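PDB 5B3T: biliverdin reductase from Synechocystis sp., which probably reduces biliverdin to bilirubin with NAD(P)H as hydride donor, as a Rossmann-fold enzyme of the Gfo/Idh/MocA family in the heme-degrading pathway. Local coordinates for residues V78-I83 / K99-E104. Residues are numbered along the deposited sequence; the frame is centred on the assembly and turned at random.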
loop_
_atom_site.group_PDB
_atom_site.type_symbol
_atom_site.label_atom_id
_atom_site.label_comp_id
_atom_site.label_asym_id
_atom_site.label_seq_id
_atom_site.Cartn_x
_atom_site.Cartn_y
_atom_site.Cartn_z
ATOM N N VAL A 78 13.346 10.768 1.757
ATOM C CA VAL A 78 12.977 9.775 2.759
ATOM C C VAL A 78 11.965 8.820 2.142
ATOM O O VAL A 78 10.898 9.244 1.678
ATOM C CB VAL A 78 12.409 10.427 4.029
ATOM C CG1 VAL A 78 11.923 9.355 4.993
ATOM C CG2 VAL A 78 13.460 11.305 4.690
ATOM N N LEU A 79 12.301 7.533 2.144
ATOM C CA LEU A 79 11.406 6.468 1.707
ATOM C C LEU A 79 10.778 5.832 2.942
ATOM O O LEU A 79 11.495 5.349 3.827
ATOM C CB LEU A 79 12.172 5.435 0.877
ATOM C CG LEU A 79 11.443 4.296 0.154
ATOM C CD1 LEU A 79 11.160 3.116 1.078
ATOM C CD2 LEU A 79 10.157 4.794 -0.492
ATOM N N ILE A 80 9.448 5.828 3.000
ATOM C CA ILE A 80 8.707 5.357 4.165
ATOM C C ILE A 80 7.943 4.100 3.772
ATOM O O ILE A 80 7.048 4.148 2.919
ATOM C CB ILE A 80 7.752 6.433 4.701
ATOM C CG1 ILE A 80 8.514 7.723 5.004
ATOM C CG2 ILE A 80 7.043 5.933 5.955
ATOM C CD1 ILE A 80 7.617 8.868 5.426
ATOM N N ALA A 81 8.287 2.973 4.408
ATOM C CA ALA A 81 7.616 1.692 4.173
ATOM C C ALA A 81 7.800 0.852 5.440
ATOM O O ALA A 81 8.618 -0.068 5.495
ATOM C CB ALA A 81 8.161 0.971 2.941
ATOM N N THR A 82 6.971 1.170 6.482
ATOM C CA THR A 82 7.196 0.579 7.792
ATOM C C THR A 82 5.858 0.283 8.465
ATOM O O THR A 82 4.871 -0.040 7.788
ATOM C CB THR A 82 8.087 1.523 8.633
ATOM O OG1 THR A 82 8.357 0.949 9.918
ATOM C CG2 THR A 82 7.434 2.900 8.816
ATOM N N ILE A 83 5.836 0.346 9.795
ATOM C CA ILE A 83 4.626 0.086 10.570
ATOM C C ILE A 83 3.508 1.030 10.138
ATOM O O ILE A 83 3.717 2.245 10.031
ATOM C CB ILE A 83 4.946 0.240 12.067
ATOM C CG1 ILE A 83 5.940 -0.845 12.512
ATOM C CG2 ILE A 83 3.689 0.222 12.890
ATOM C CD1 ILE A 83 6.541 -0.610 13.908
ATOM N N LYS A 99 12.665 17.378 3.612
ATOM C CA LYS A 99 12.994 16.201 2.821
ATOM C C LYS A 99 11.887 15.909 1.818
ATOM O O LYS A 99 10.712 16.196 2.062
ATOM C CB LYS A 99 13.201 14.970 3.709
ATOM C CG LYS A 99 14.179 15.158 4.853
ATOM C CD LYS A 99 15.513 15.678 4.362
ATOM C CE LYS A 99 16.520 15.717 5.501
ATOM N NZ LYS A 99 17.743 16.489 5.149
ATOM N N HIS A 100 12.277 15.342 0.680
ATOM C CA HIS A 100 11.311 14.707 -0.202
ATOM C C HIS A 100 10.858 13.388 0.413
ATOM O O HIS A 100 11.607 12.730 1.140
ATOM C CB HIS A 100 11.919 14.467 -1.585
ATOM C CG HIS A 100 12.396 15.713 -2.265
ATOM N ND1 HIS A 100 11.536 16.687 -2.726
ATOM C CD2 HIS A 100 13.645 16.143 -2.562
ATOM C CE1 HIS A 100 12.235 17.662 -3.279
ATOM N NE2 HIS A 100 13.518 17.357 -3.191
ATOM N N VAL A 101 9.617 13.003 0.125
ATOM C CA VAL A 101 9.003 11.839 0.756
ATOM C C VAL A 101 8.371 10.956 -0.312
ATOM O O VAL A 101 7.603 11.437 -1.154
ATOM C CB VAL A 101 7.951 12.244 1.807
ATOM C CG1 VAL A 101 7.288 11.006 2.396
ATOM C CG2 VAL A 101 8.586 13.081 2.908
ATOM N N VAL A 102 8.703 9.669 -0.278
ATOM C CA VAL A 102 7.993 8.639 -1.023
ATOM C C VAL A 102 7.504 7.607 -0.020
ATOM O O VAL A 102 8.275 7.155 0.835
ATOM C CB VAL A 102 8.877 7.982 -2.099
ATOM C CG1 VAL A 102 8.158 6.785 -2.717
ATOM C CG2 VAL A 102 9.252 8.994 -3.166
ATOM N N LEU A 103 6.230 7.246 -0.116
ATOM C CA LEU A 103 5.627 6.275 0.782
ATOM C C LEU A 103 5.084 5.093 -0.004
ATOM O O LEU A 103 4.561 5.255 -1.111
ATOM C CB LEU A 103 4.480 6.889 1.596
ATOM C CG LEU A 103 4.746 7.991 2.619
ATOM C CD1 LEU A 103 4.048 9.269 2.194
ATOM C CD2 LEU A 103 4.269 7.551 3.997
ATOM N N GLU A 104 5.224 3.906 0.572
ATOM C CA GLU A 104 4.325 2.812 0.248
ATOM C C GLU A 104 3.045 3.028 1.042
ATOM O O GLU A 104 3.098 3.243 2.257
ATOM C CB GLU A 104 4.959 1.464 0.596
ATOM C CG GLU A 104 4.132 0.253 0.181
ATOM C CD GLU A 104 4.124 0.033 -1.322
ATOM O OE1 GLU A 104 4.938 0.669 -2.025
ATOM O OE2 GLU A 104 3.312 -0.785 -1.802
#
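Four backbone hydrogen bonds pair Val-78 and Ile-80 with His-100, Val-102 and Glu-104. Each of Val-78 and Ile-80 uses both its N-H and its C=O, and the partners lie two residues apart, which is the parallel pattern. The shortest, Val-78 N to His-100 O, is 2.7 Å and nearly straight at the hydrogen (170°). CA-H...O contacts supplement them, as from Leu-103 CA to Ile-80 O at 3.3 Å.

Apolar contacts divide between two faces of the sheet. On one, Ile-80 and Leu-103 run alongside each other in the same direction, Leu-103 CD2 resting 3.7 Å from Ile-80 CB. A chi1 of -55° sets Ile-80 CG1 beside the backbone N, and the extended chi2 carries CD1 on to Val-101 CG1, 3.7 Å away. Replacing Leu-103 by alanine would probably open a gap beside Ile-80 CB, where CD2 now rests.

Strands 77-80 and 100-104, joined through helix 87-96, form a beta-alpha-beta unit in the parallel sheet of the Rossmann domain; the helix covers this face, Ile-90 touching Ile-80. Ile-80 also meets His-87, which binds NADP(+) in another structure of this enzyme; no cofactor is bound here.

On the other face, Leu-79 CD2 packs 3.6 Å from Val-102 CG1, and Arg-28 of helix 23-34 touches both side chains. Just past the end of strand 77-80, Ala-81 CB approaches Glu-104 CB (4.0 Å), while Glu-104 OE2 accepts hydrogen bonds from the backbone N atoms of Ile-133 and Glu-134.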